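Local coordinates for multifunctional non-homologous end joining DNA repair protein LigD (Mycobacterium tuberculosis, PDB 2IRY), which probably repairs DNA double-strand breaks together with Ku by non-homologous end joining, the crystallised piece being its manganese-dependent primase-polymerase domain, at residues Y22-T27 and G248-T253; T53-P58 and A65-Q70; A134-F139 and H181-L186. All coordinates share one frame; numbering follows the deposited sequence.

Contact 1: residues Y22-T27 and G248-T253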
loop_
_atom_site.group_PDB
_atom_site.type_symbol
_atom_site.label_atom_id
_atom_site.label_comp_id
_atom_site.label_asym_id
_atom_site.label_seq_id
_atom_site.Cartn_x
_atom_site.Cartn_y
_atom_site.Cartn_z
ATOM N N TYR A 22 -11.803 15.766 -5.613
ATOM C CA TYR A 22 -11.203 15.548 -6.924
ATOM C C TYR A 22 -11.982 16.391 -7.956
ATOM O O TYR A 22 -12.982 15.921 -8.509
ATOM C CB TYR A 22 -11.331 14.072 -7.327
ATOM C CG TYR A 22 -10.546 13.081 -6.492
ATOM C CD1 TYR A 22 -9.331 12.546 -6.966
ATOM C CD2 TYR A 22 -11.014 12.681 -5.231
ATOM C CE1 TYR A 22 -8.603 11.635 -6.206
ATOM C CE2 TYR A 22 -10.317 11.751 -4.467
ATOM C CZ TYR A 22 -9.099 11.236 -4.956
ATOM O OH TYR A 22 -8.437 10.316 -4.159
ATOM N N PRO A 23 -11.529 17.629 -8.210
ATOM C CA PRO A 23 -12.260 18.528 -9.127
ATOM C C PRO A 23 -12.524 17.941 -10.532
ATOM O O PRO A 23 -13.569 18.243 -11.148
ATOM C CB PRO A 23 -11.352 19.781 -9.222
ATOM C CG PRO A 23 -10.514 19.761 -7.994
ATOM C CD PRO A 23 -10.325 18.270 -7.622
ATOM N N ALA A 24 -11.624 17.098 -11.033
ATOM C CA ALA A 24 -11.757 16.608 -12.415
ATOM C C ALA A 24 -13.003 15.713 -12.584
ATOM O O ALA A 24 -13.634 15.717 -13.634
ATOM C CB ALA A 24 -10.502 15.889 -12.848
ATOM N N THR A 25 -13.342 14.981 -11.520
ATOM C CA THR A 25 -14.402 13.989 -11.515
ATOM C C THR A 25 -15.578 14.378 -10.600
ATOM O O THR A 25 -16.631 13.743 -10.671
ATOM C CB THR A 25 -13.867 12.613 -11.062
ATOM O OG1 THR A 25 -13.245 12.771 -9.773
ATOM C CG2 THR A 25 -12.892 12.041 -12.069
ATOM N N GLY A 26 -15.409 15.438 -9.809
ATOM C CA GLY A 26 -16.427 15.902 -8.842
ATOM C C GLY A 26 -16.602 14.964 -7.637
ATOM O O GLY A 26 -17.647 15.013 -6.921
ATOM N N THR A 27 -15.599 14.110 -7.410
ATOM C CA THR A 27 -15.660 13.120 -6.310
ATOM C C THR A 27 -15.617 13.832 -4.954
ATOM O O THR A 27 -14.716 14.632 -4.716
ATOM C CB THR A 27 -14.456 12.149 -6.403
ATOM O OG1 THR A 27 -14.435 11.563 -7.721
ATOM C CG2 THR A 27 -14.604 11.030 -5.313
ATOM N N GLY A 248 -4.056 10.224 -4.286
ATOM C CA GLY A 248 -4.306 11.668 -4.368
ATOM C C GLY A 248 -3.784 12.173 -5.698
ATOM O O GLY A 248 -2.735 12.842 -5.778
ATOM N N ARG A 249 -4.508 11.843 -6.754
ATOM C CA ARG A 249 -4.112 12.156 -8.114
ATOM C C ARG A 249 -5.305 12.797 -8.790
ATOM O O ARG A 249 -6.385 12.869 -8.210
ATOM C CB ARG A 249 -3.698 10.877 -8.850
ATOM C CG ARG A 249 -2.460 10.207 -8.224
ATOM C CD ARG A 249 -2.120 8.916 -8.912
ATOM N NE ARG A 249 -1.847 9.107 -10.345
ATOM C CZ ARG A 249 -0.684 9.509 -10.853
ATOM N NH1 ARG A 249 0.358 9.766 -10.061
ATOM N NH2 ARG A 249 -0.559 9.649 -12.171
ATOM N N THR A 250 -5.135 13.213 -10.037
ATOM C CA THR A 250 -6.240 13.856 -10.738
ATOM C C THR A 250 -7.534 13.029 -10.731
ATOM O O THR A 250 -8.623 13.589 -10.567
ATOM C CB THR A 250 -5.845 14.230 -12.157
ATOM O OG1 THR A 250 -4.664 15.052 -12.089
ATOM C CG2 THR A 250 -6.944 15.031 -12.800
ATOM N N HIS A 251 -7.413 11.718 -10.949
ATOM C CA HIS A 251 -8.574 10.839 -10.782
ATOM C C HIS A 251 -8.496 10.016 -9.503
ATOM O O HIS A 251 -7.385 9.689 -9.051
ATOM C CB HIS A 251 -8.699 9.895 -11.972
ATOM C CG HIS A 251 -9.232 10.556 -13.200
ATOM N ND1 HIS A 251 -9.690 9.841 -14.287
ATOM C CD2 HIS A 251 -9.391 11.863 -13.511
ATOM C CE1 HIS A 251 -10.096 10.684 -15.220
ATOM N NE2 HIS A 251 -9.932 11.917 -14.771
ATOM N N PRO A 252 -9.660 9.645 -8.930
ATOM C CA PRO A 252 -9.636 8.781 -7.728
ATOM C C PRO A 252 -9.328 7.309 -8.045
ATOM O O PRO A 252 -10.186 6.408 -7.870
ATOM C CB PRO A 252 -11.042 8.964 -7.147
ATOM C CG PRO A 252 -11.912 9.182 -8.379
ATOM C CD PRO A 252 -11.039 10.047 -9.286
ATOM N N THR A 253 -8.102 7.079 -8.511
ATOM C CA THR A 253 -7.615 5.713 -8.757
ATOM C C THR A 253 -7.216 5.058 -7.438
ATOM O O THR A 253 -7.070 5.745 -6.418
ATOM C CB THR A 253 -6.442 5.708 -9.764
ATOM O OG1 THR A 253 -5.471 6.654 -9.335
ATOM C CG2 THR A 253 -6.945 6.068 -11.220
HETATM O O HOH W 1 -9.264 16.169 -9.793
#

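Contact 2: residues T53-P58 and A65-Q70. With DGT (2'-deoxyguanosine-5'-triphosphate), chain D.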
loop_
_atom_site.group_PDB
_atom_site.type_symbol
_atom_site.label_atom_id
_atom_site.label_comp_id
_atom_site.label_asym_id
_atom_site.label_seq_id
_atom_site.Cartn_x
_atom_site.Cartn_y
_atom_site.Cartn_z
ATOM N N THR A 53 0.803 5.563 7.957
ATOM C CA THR A 53 1.139 6.925 7.500
ATOM C C THR A 53 0.026 7.464 6.614
ATOM O O THR A 53 -0.433 6.770 5.697
ATOM C CB THR A 53 2.526 6.917 6.763
ATOM O OG1 THR A 53 3.534 6.559 7.717
ATOM C CG2 THR A 53 2.867 8.288 6.129
ATOM N N ARG A 54 -0.412 8.702 6.891
ATOM C CA ARG A 54 -1.469 9.331 6.095
ATOM C C ARG A 54 -0.859 10.359 5.155
ATOM O O ARG A 54 0.114 11.036 5.525
ATOM C CB ARG A 54 -2.490 10.072 7.001
ATOM C CG ARG A 54 -3.427 9.166 7.801
ATOM C CD ARG A 54 -2.726 8.593 9.056
ATOM N NE ARG A 54 -2.517 9.638 10.074
ATOM C CZ ARG A 54 -1.471 9.705 10.900
ATOM N NH1 ARG A 54 -1.389 10.721 11.765
ATOM N NH2 ARG A 54 -0.489 8.782 10.877
ATOM N N LYS A 55 -1.437 10.494 3.966
ATOM C CA LYS A 55 -1.237 11.709 3.195
ATOM C C LYS A 55 -2.608 12.405 3.009
ATOM O O LYS A 55 -3.582 11.781 2.553
ATOM C CB LYS A 55 -0.523 11.445 1.851
ATOM C CG LYS A 55 0.029 12.741 1.270
ATOM C CD LYS A 55 0.963 12.502 0.099
ATOM C CE LYS A 55 1.419 13.839 -0.439
ATOM N NZ LYS A 55 2.420 13.592 -1.533
ATOM N N ARG A 56 -2.670 13.674 3.416
ATOM C CA ARG A 56 -3.934 14.408 3.519
ATOM C C ARG A 56 -3.986 15.550 2.520
ATOM O O ARG A 56 -2.997 16.263 2.347
ATOM C CB ARG A 56 -4.149 14.964 4.935
ATOM C CG ARG A 56 -4.379 13.876 5.973
ATOM C CD ARG A 56 -4.386 14.391 7.382
ATOM N NE ARG A 56 -5.532 15.267 7.629
ATOM C CZ ARG A 56 -5.707 15.991 8.738
ATOM N NH1 ARG A 56 -4.767 16.013 9.705
ATOM N NH2 ARG A 56 -6.823 16.720 8.863
ATOM N N TRP A 57 -5.166 15.723 1.911
ATOM C CA TRP A 57 -5.444 16.824 1.005
ATOM C C TRP A 57 -6.707 17.531 1.536
ATOM O O TRP A 57 -7.801 17.279 1.029
ATOM C CB TRP A 57 -5.720 16.291 -0.414
ATOM C CG TRP A 57 -4.499 15.884 -1.251
ATOM C CD1 TRP A 57 -3.893 16.626 -2.228
ATOM C CD2 TRP A 57 -3.795 14.632 -1.198
ATOM N NE1 TRP A 57 -2.860 15.903 -2.800
ATOM C CE2 TRP A 57 -2.777 14.683 -2.181
ATOM C CE3 TRP A 57 -3.941 13.461 -0.431
ATOM C CZ2 TRP A 57 -1.899 13.613 -2.409
ATOM C CZ3 TRP A 57 -3.057 12.385 -0.649
ATOM C CH2 TRP A 57 -2.044 12.481 -1.631
ATOM N N PRO A 58 -6.564 18.405 2.566
ATOM C CA PRO A 58 -7.745 18.993 3.217
ATOM C C PRO A 58 -8.708 19.702 2.228
ATOM O O PRO A 58 -9.926 19.674 2.414
ATOM C CB PRO A 58 -7.144 20.011 4.220
ATOM C CG PRO A 58 -5.747 19.531 4.466
ATOM C CD PRO A 58 -5.301 18.923 3.134
ATOM N N ALA A 65 -0.953 19.396 -0.121
ATOM C CA ALA A 65 -1.060 18.169 0.653
ATOM C C ALA A 65 0.100 18.018 1.633
ATOM O O ALA A 65 1.153 18.639 1.450
ATOM C CB ALA A 65 -1.101 16.970 -0.280
ATOM N N PHE A 66 -0.097 17.171 2.645
ATOM C CA PHE A 66 0.966 16.855 3.577
ATOM C C PHE A 66 0.930 15.415 4.077
ATOM O O PHE A 66 -0.137 14.824 4.197
ATOM C CB PHE A 66 0.946 17.822 4.766
ATOM C CG PHE A 66 -0.332 17.798 5.565
ATOM C CD1 PHE A 66 -0.467 16.919 6.659
ATOM C CD2 PHE A 66 -1.393 18.650 5.250
ATOM C CE1 PHE A 66 -1.632 16.914 7.432
ATOM C CE2 PHE A 66 -2.575 18.647 6.022
ATOM C CZ PHE A 66 -2.693 17.770 7.105
ATOM N N PHE A 67 2.116 14.845 4.305
ATOM C CA PHE A 67 2.227 13.550 4.987
ATOM C C PHE A 67 2.088 13.774 6.489
ATOM O O PHE A 67 2.551 14.795 7.026
ATOM C CB PHE A 67 3.610 12.930 4.766
ATOM C CG PHE A 67 3.714 12.082 3.542
ATOM C CD1 PHE A 67 3.075 10.844 3.473
ATOM C CD2 PHE A 67 4.479 12.512 2.467
ATOM C CE1 PHE A 67 3.186 10.036 2.288
ATOM C CE2 PHE A 67 4.598 11.736 1.293
ATOM C CZ PHE A 67 3.956 10.493 1.214
ATOM N N GLU A 68 1.503 12.805 7.166
ATOM C CA GLU A 68 1.428 12.821 8.618
ATOM C C GLU A 68 1.734 11.445 9.173
ATOM O O GLU A 68 1.207 10.438 8.689
ATOM C CB GLU A 68 0.052 13.327 9.071
ATOM C CG GLU A 68 -0.025 13.699 10.550
ATOM C CD GLU A 68 -1.344 14.393 10.916
ATOM O OE1 GLU A 68 -2.306 14.341 10.092
ATOM O OE2 GLU A 68 -1.400 14.976 12.034
ATOM N N LYS A 69 2.617 11.411 10.169
ATOM C CA LYS A 69 3.032 10.153 10.775
ATOM C C LYS A 69 2.576 10.050 12.218
ATOM O O LYS A 69 1.695 9.256 12.535
ATOM C CB LYS A 69 4.544 9.984 10.620
ATOM C CG LYS A 69 4.936 9.696 9.174
ATOM C CD LYS A 69 6.447 9.457 9.012
ATOM C CE LYS A 69 6.749 8.885 7.619
ATOM N NZ LYS A 69 6.213 7.473 7.402
ATOM N N GLN A 70 3.148 10.883 13.084
ATOM C CA GLN A 70 2.699 10.946 14.486
ATOM C C GLN A 70 1.161 11.098 14.556
ATOM O O GLN A 70 0.550 11.842 13.764
ATOM C CB GLN A 70 3.407 12.099 15.233
ATOM C CG GLN A 70 2.982 12.235 16.719
ATOM C CD GLN A 70 3.818 11.352 17.630
ATOM O OE1 GLN A 70 4.798 10.794 17.194
ATOM N NE2 GLN A 70 3.443 11.253 18.904
HETATM P PG DGT D . 4.126 4.728 -9.094
HETATM O O1G DGT D . 3.618 5.804 -10.018
HETATM O O2G DGT D . 5.640 4.686 -9.046
HETATM O O3G DGT D . 3.455 3.389 -9.317
HETATM O O3B DGT D . 3.609 5.172 -7.615
HETATM P PB DGT D . 4.053 4.500 -6.203
HETATM O O1B DGT D . 2.839 4.394 -5.316
HETATM O O2B DGT D . 4.882 3.254 -6.403
HETATM O O3A DGT D . 5.049 5.622 -5.576
HETATM P PA DGT D . 4.535 7.096 -5.146
HETATM O O1A DGT D . 5.728 7.997 -4.920
HETATM O O2A DGT D . 3.506 7.553 -6.157
HETATM O "O5'" DGT D . 3.836 6.800 -3.705
HETATM C "C5'" DGT D . 4.590 6.337 -2.567
HETATM C "C4'" DGT D . 6.045 6.815 -2.583
HETATM O "O4'" DGT D . 6.222 7.955 -1.736
HETATM C "C3'" DGT D . 7.055 5.771 -2.148
HETATM O "O3'" DGT D . 7.635 5.158 -3.299
HETATM C "C2'" DGT D . 8.105 6.539 -1.365
HETATM C "C1'" DGT D . 7.461 7.884 -1.036
HETATM N N9 DGT D . 7.147 7.999 0.407
HETATM C C8 DGT D . 6.636 7.020 1.175
HETATM N N7 DGT D . 6.447 7.422 2.454
HETATM C C5 DGT D . 6.847 8.701 2.514
HETATM C C6 DGT D . 6.911 9.733 3.573
HETATM O O6 DGT D . 6.532 9.452 4.724
HETATM N N1 DGT D . 7.380 10.952 3.255
HETATM C C2 DGT D . 7.793 11.253 2.000
HETATM N N2 DGT D . 8.248 12.502 1.750
HETATM N N3 DGT D . 7.756 10.356 0.971
HETATM C C4 DGT D . 7.304 9.088 1.166
HETATM O O HOH W 2 -2.907 12.949 13.440
HETATM O O HOH W 3 -3.975 12.046 10.119
#

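Contact 3: residues A134-F139 and H181-L186. With DGT (2'-deoxyguanosine-5'-triphosphate), chain D.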
loop_
_atom_site.group_PDB
_atom_site.type_symbol
_atom_site.label_atom_id
_atom_site.label_comp_id
_atom_site.label_asym_id
_atom_site.label_seq_id
_atom_site.Cartn_x
_atom_site.Cartn_y
_atom_site.Cartn_z
ATOM N N ALA A 134 9.360 -8.626 9.173
ATOM C CA ALA A 134 8.626 -8.493 7.912
ATOM C C ALA A 134 7.675 -9.675 7.796
ATOM O O ALA A 134 8.087 -10.806 8.089
ATOM C CB ALA A 134 9.611 -8.500 6.716
ATOM N N THR A 135 6.431 -9.438 7.363
ATOM C CA THR A 135 5.479 -10.548 7.146
ATOM C C THR A 135 5.356 -10.865 5.652
ATOM O O THR A 135 4.873 -11.940 5.244
ATOM C CB THR A 135 4.075 -10.239 7.662
ATOM O OG1 THR A 135 3.492 -9.225 6.837
ATOM C CG2 THR A 135 4.115 -9.824 9.142
ATOM N N ARG A 136 5.801 -9.925 4.845
ATOM C CA ARG A 136 5.680 -10.039 3.380
ATOM C C ARG A 136 6.759 -9.199 2.716
ATOM O O ARG A 136 7.308 -8.296 3.347
ATOM C CB ARG A 136 4.282 -9.571 2.925
ATOM C CG ARG A 136 3.979 -8.069 3.172
ATOM C CD ARG A 136 2.492 -7.780 3.139
ATOM N NE ARG A 136 2.295 -6.326 3.183
ATOM C CZ ARG A 136 1.216 -5.688 3.645
ATOM N NH1 ARG A 136 0.140 -6.347 4.122
ATOM N NH2 ARG A 136 1.221 -4.349 3.618
ATOM N N LEU A 137 7.086 -9.538 1.467
ATOM C CA LEU A 137 7.945 -8.711 0.615
ATOM C C LEU A 137 7.074 -7.865 -0.288
ATOM O O LEU A 137 5.974 -8.289 -0.653
ATOM C CB LEU A 137 8.852 -9.575 -0.278
ATOM C CG LEU A 137 9.746 -10.637 0.359
ATOM C CD1 LEU A 137 10.579 -11.342 -0.708
ATOM C CD2 LEU A 137 10.646 -9.986 1.397
ATOM N N VAL A 138 7.554 -6.669 -0.619
ATOM C CA VAL A 138 6.943 -5.836 -1.683
ATOM C C VAL A 138 8.042 -5.445 -2.694
ATOM O O VAL A 138 9.174 -5.116 -2.307
ATOM C CB VAL A 138 6.224 -4.557 -1.157
ATOM C CG1 VAL A 138 7.216 -3.560 -0.586
ATOM C CG2 VAL A 138 5.415 -3.909 -2.266
ATOM N N PHE A 139 7.702 -5.546 -3.980
ATOM C CA PHE A 139 8.517 -5.011 -5.057
ATOM C C PHE A 139 7.731 -3.893 -5.726
ATOM O O PHE A 139 6.529 -4.032 -5.972
ATOM C CB PHE A 139 8.836 -6.105 -6.074
ATOM C CG PHE A 139 9.673 -7.210 -5.516
ATOM C CD1 PHE A 139 11.059 -7.139 -5.598
ATOM C CD2 PHE A 139 9.077 -8.325 -4.893
ATOM C CE1 PHE A 139 11.881 -8.181 -5.059
ATOM C CE2 PHE A 139 9.884 -9.356 -4.346
ATOM C CZ PHE A 139 11.282 -9.280 -4.441
ATOM N N HIS A 181 2.902 -2.881 -8.082
ATOM C CA HIS A 181 3.471 -3.454 -6.875
ATOM C C HIS A 181 3.178 -4.958 -6.804
ATOM O O HIS A 181 2.068 -5.422 -7.192
ATOM C CB HIS A 181 2.930 -2.732 -5.625
ATOM C CG HIS A 181 3.236 -1.267 -5.610
ATOM N ND1 HIS A 181 2.549 -0.364 -4.833
ATOM C CD2 HIS A 181 4.147 -0.544 -6.311
ATOM C CE1 HIS A 181 3.058 0.843 -5.012
ATOM N NE2 HIS A 181 4.019 0.765 -5.908
ATOM N N LEU A 182 4.183 -5.707 -6.330
ATOM C CA LEU A 182 4.073 -7.156 -6.152
ATOM C C LEU A 182 4.336 -7.497 -4.691
ATOM O O LEU A 182 5.374 -7.080 -4.130
ATOM C CB LEU A 182 5.080 -7.928 -7.033
ATOM C CG LEU A 182 5.091 -7.633 -8.536
ATOM C CD1 LEU A 182 6.141 -8.479 -9.254
ATOM C CD2 LEU A 182 3.693 -7.896 -9.175
ATOM N N TYR A 183 3.396 -8.225 -4.088
ATOM C CA TYR A 183 3.494 -8.653 -2.694
ATOM C C TYR A 183 3.632 -10.171 -2.614
ATOM O O TYR A 183 2.978 -10.896 -3.364
ATOM C CB TYR A 183 2.220 -8.271 -1.933
ATOM C CG TYR A 183 2.053 -6.790 -1.673
ATOM C CD1 TYR A 183 2.653 -6.174 -0.558
ATOM C CD2 TYR A 183 1.267 -6.000 -2.534
ATOM C CE1 TYR A 183 2.484 -4.802 -0.325
ATOM C CE2 TYR A 183 1.080 -4.624 -2.302
ATOM C CZ TYR A 183 1.693 -4.034 -1.200
ATOM O OH TYR A 183 1.532 -2.678 -0.978
ATOM N N THR A 184 4.434 -10.643 -1.675
ATOM C CA THR A 184 4.549 -12.081 -1.442
ATOM C C THR A 184 4.646 -12.338 0.064
ATOM O O THR A 184 5.504 -11.762 0.726
ATOM C CB THR A 184 5.748 -12.692 -2.195
ATOM O OG1 THR A 184 5.938 -14.051 -1.774
ATOM C CG2 THR A 184 6.995 -11.937 -1.941
ATOM N N PRO A 185 3.735 -13.165 0.604
ATOM C CA PRO A 185 3.798 -13.468 2.027
ATOM C C PRO A 185 4.947 -14.420 2.329
ATOM O O PRO A 185 5.189 -15.387 1.588
ATOM C CB PRO A 185 2.435 -14.118 2.313
ATOM C CG PRO A 185 2.020 -14.702 1.009
ATOM C CD PRO A 185 2.571 -13.796 -0.047
ATOM N N LEU A 186 5.672 -14.123 3.397
ATOM C CA LEU A 186 6.793 -14.960 3.821
ATOM C C LEU A 186 6.335 -16.200 4.603
ATOM O O LEU A 186 5.487 -16.106 5.495
ATOM C CB LEU A 186 7.780 -14.131 4.653
ATOM C CG LEU A 186 8.506 -13.007 3.893
ATOM C CD1 LEU A 186 9.180 -12.019 4.846
ATOM C CD2 LEU A 186 9.509 -13.547 2.855
HETATM P PG DGT D . 4.126 4.728 -9.094
HETATM O O1G DGT D . 3.618 5.804 -10.018
HETATM O O2G DGT D . 5.640 4.686 -9.046
HETATM O O3G DGT D . 3.455 3.389 -9.317
HETATM O O3B DGT D . 3.609 5.172 -7.615
HETATM P PB DGT D . 4.053 4.500 -6.203
HETATM O O1B DGT D . 2.839 4.394 -5.316
HETATM O O2B DGT D . 4.882 3.254 -6.403
HETATM O O3A DGT D . 5.049 5.622 -5.576
HETATM P PA DGT D . 4.535 7.096 -5.146
HETATM O O1A DGT D . 5.728 7.997 -4.920
HETATM O O2A DGT D . 3.506 7.553 -6.157
HETATM O "O5'" DGT D . 3.836 6.800 -3.705
HETATM C "C5'" DGT D . 4.590 6.337 -2.567
HETATM C "C4'" DGT D . 6.045 6.815 -2.583
HETATM O "O4'" DGT D . 6.222 7.955 -1.736
HETATM C "C3'" DGT D . 7.055 5.771 -2.148
HETATM O "O3'" DGT D . 7.635 5.158 -3.299
HETATM C "C2'" DGT D . 8.105 6.539 -1.365
HETATM C "C1'" DGT D . 7.461 7.884 -1.036
HETATM N N9 DGT D . 7.147 7.999 0.407
HETATM C C8 DGT D . 6.636 7.020 1.175
HETATM N N7 DGT D . 6.447 7.422 2.454
HETATM C C5 DGT D . 6.847 8.701 2.514
HETATM C C6 DGT D . 6.911 9.733 3.573
HETATM O O6 DGT D . 6.532 9.452 4.724
HETATM N N1 DGT D . 7.380 10.952 3.255
HETATM C C2 DGT D . 7.793 11.253 2.000
HETATM N N2 DGT D . 8.248 12.502 1.750
HETATM N N3 DGT D . 7.756 10.356 0.971
HETATM C C4 DGT D . 7.304 9.088 1.166
HETATM O O HOH W 4 4.405 -14.023 6.891
HETATM O O HOH W 5 2.146 -1.768 1.690
#

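Contact 1: residues Y22-T27 and G248-T253
Pro-252 sets its CB over the middle of the Tyr-22 ring, 3.7 Å from the ring centroid and 12° off the normal. This CH-pi contact joins the loop before strand 27-28 to the loop between strands 240-241 and 256-257 of the primase-polymerase domain: a G1 beta bulge, in which Gly-26 and Thr-27 both face Tyr-22, meets an inverse gamma turn centred on Pro-252. The edge of the same ring meets backbone: Tyr-22 CD1 lies 3.2 Å from Arg-249 O, and Thr-250 O sits in the ring plane, so two carbonyl oxygens face the C-H rim. The rest of the pyrrolidine turns to two threonine hydroxyls of the 22-27 loop. Its CG comes 3.5 Å from Thr-27 OG1, while Thr-25 OG1 comes up to Pro-252 CD at 3.5 Å. Thr-25 OG1 and Thr-27 OG1 are hydrogen-bonded to each other at 2.7 Å. Because chi1 of Thr-25 is 56°, OG1 is directed at its neighbour while the methyl goes over a face of the His-251 imidazole; CG2 of Thr-25 is 4.0 Å from that ring's centroid and 19° off its normal. Ala-24 CB meets the imidazole edge and the Thr-250 methyl.

In the next shell, Tyr-22 O accepts from the backbone N of Thr-25 and, weakly, from that of Gly-26, while Thr-253 N bonds to His-251 O around Pro-252. Tyr-22 OH is tied to Arg-247 O, fixing the far end of the ring. Ile-32 of helix 29-47 packs on Tyr-22 and Thr-27, and Tyr-273 of helix 273-283 on Thr-27 and Pro-252. The polar link between the two loops is indirect: one water accepts from Ala-24 N at 2.8 Å and donates to Thr-250 O at 2.8 Å.

Contact 2: residues T53-P58 and A65-Q70
Phe-67 is sandwiched between Lys-55 and the guanine of the bound dGTP. The extended lysine chain lies across one face, with CD 3.9 Å from the Phe-67 centroid and 14° off the normal; the base covers the opposite face, Phe-67 CE2 approaching DGT C2 to 3.3 Å. Lys-55, probably substrate-binding, and Phe-67 form a non-hydrogen-bonded pair of the antiparallel hairpin 53-56/66-68, which probably also contacts DNA. Beside the base, Lys-69 bends at chi4 (-68°), and its NZ donates to Thr-53 OG1 (2.8 Å).

The other face, bearing Arg-54, Arg-56, Phe-66 and Glu-68, is largely charged, with the Phe-66 ring beside Arg-56. Arg-54 folds back over the strand end, donating from NH2 to Lys-69 O (2.8 Å, 171°) and from NH1 to Gln-70 O (3.0 Å), both acceptors in the guanidinium plane. Arg-56 NH1 meets the syn side of Glu-68 OE1 at 3.0 Å in a nearly coplanar salt bridge, while Arg-56 NE bonds to Gln-108 O. A water links Arg-54 NE to the same OE1. With two guanidinium groups nearby, the Glu-68 carboxylate is probably kept ionised, while the Phe-67 ring offers a flat apolar surface to the guanine.

Contact 3: residues A134-F139 and H181-L186
Tyr-183 and Val-138 lie side by side on one face of two antiparallel strands, pointing the same way. From the backbone outward, Tyr-183 CB passes Leu-137 O at 4.0 Å, and CD1 comes 3.8 Å from Arg-136 NE. The ring then receives the valine methyl over its face: Val-138 CG2 is 3.9 Å from the centroid of Tyr-183, 23° off the normal. That branch stands anti to the backbone N of Val-138 (CG1 at chi1 68°), which carries it over the ring. At the tip, Tyr-183 OH is 2.9 Å from a water, and this water accepts a weak bond from Arg-136 NH2; the arginine's main partner is Asp-291, a salt bridge.

On the other face, Thr-184 CG2 presses against Leu-137 CB at 3.4 Å, tighter than usual, while the threonine hydroxyl bonds to Val-169 O. Paired backbone bonds join Leu-137 with Thr-184 and Phe-139 with Leu-182. Where strand 180-186 enters the pairing, His-181 NE2 donates to DGT O2B (2.7 Å, 152°), the oxygen lying in the imidazole plane. The arrangement belongs to the mixed sheet of the archaeo-eukaryotic primase fold, whose neighbouring Asp-140 and Asp-142 probably bind the manganese ions.

Contacts 2 and 3 meet different parts of the nucleotide: Phe-67 of contact 2 lies against the guanine, and His-181 of contact 3 holds the beta phosphate. Their centres lie about 24 Å apart and their nearest atoms about 11 Å; the dGTP, which touches both, bridges them. The His-181 side chain is about 4 Å from the manganese, that of Phe-67 about 12 Å. Contact 1 has its centre about 17 Å from that of contact 2, where Gly-248 O packs on Trp-57 CZ2 at 3.6 Å, and about 29 Å from that of contact 3. The Arg-249 side chain comes within about 5 Å of dGTP, and the preceding Arg-247 accepts from Tyr-22 OH with its backbone O while its NH1 bonds the nucleotide.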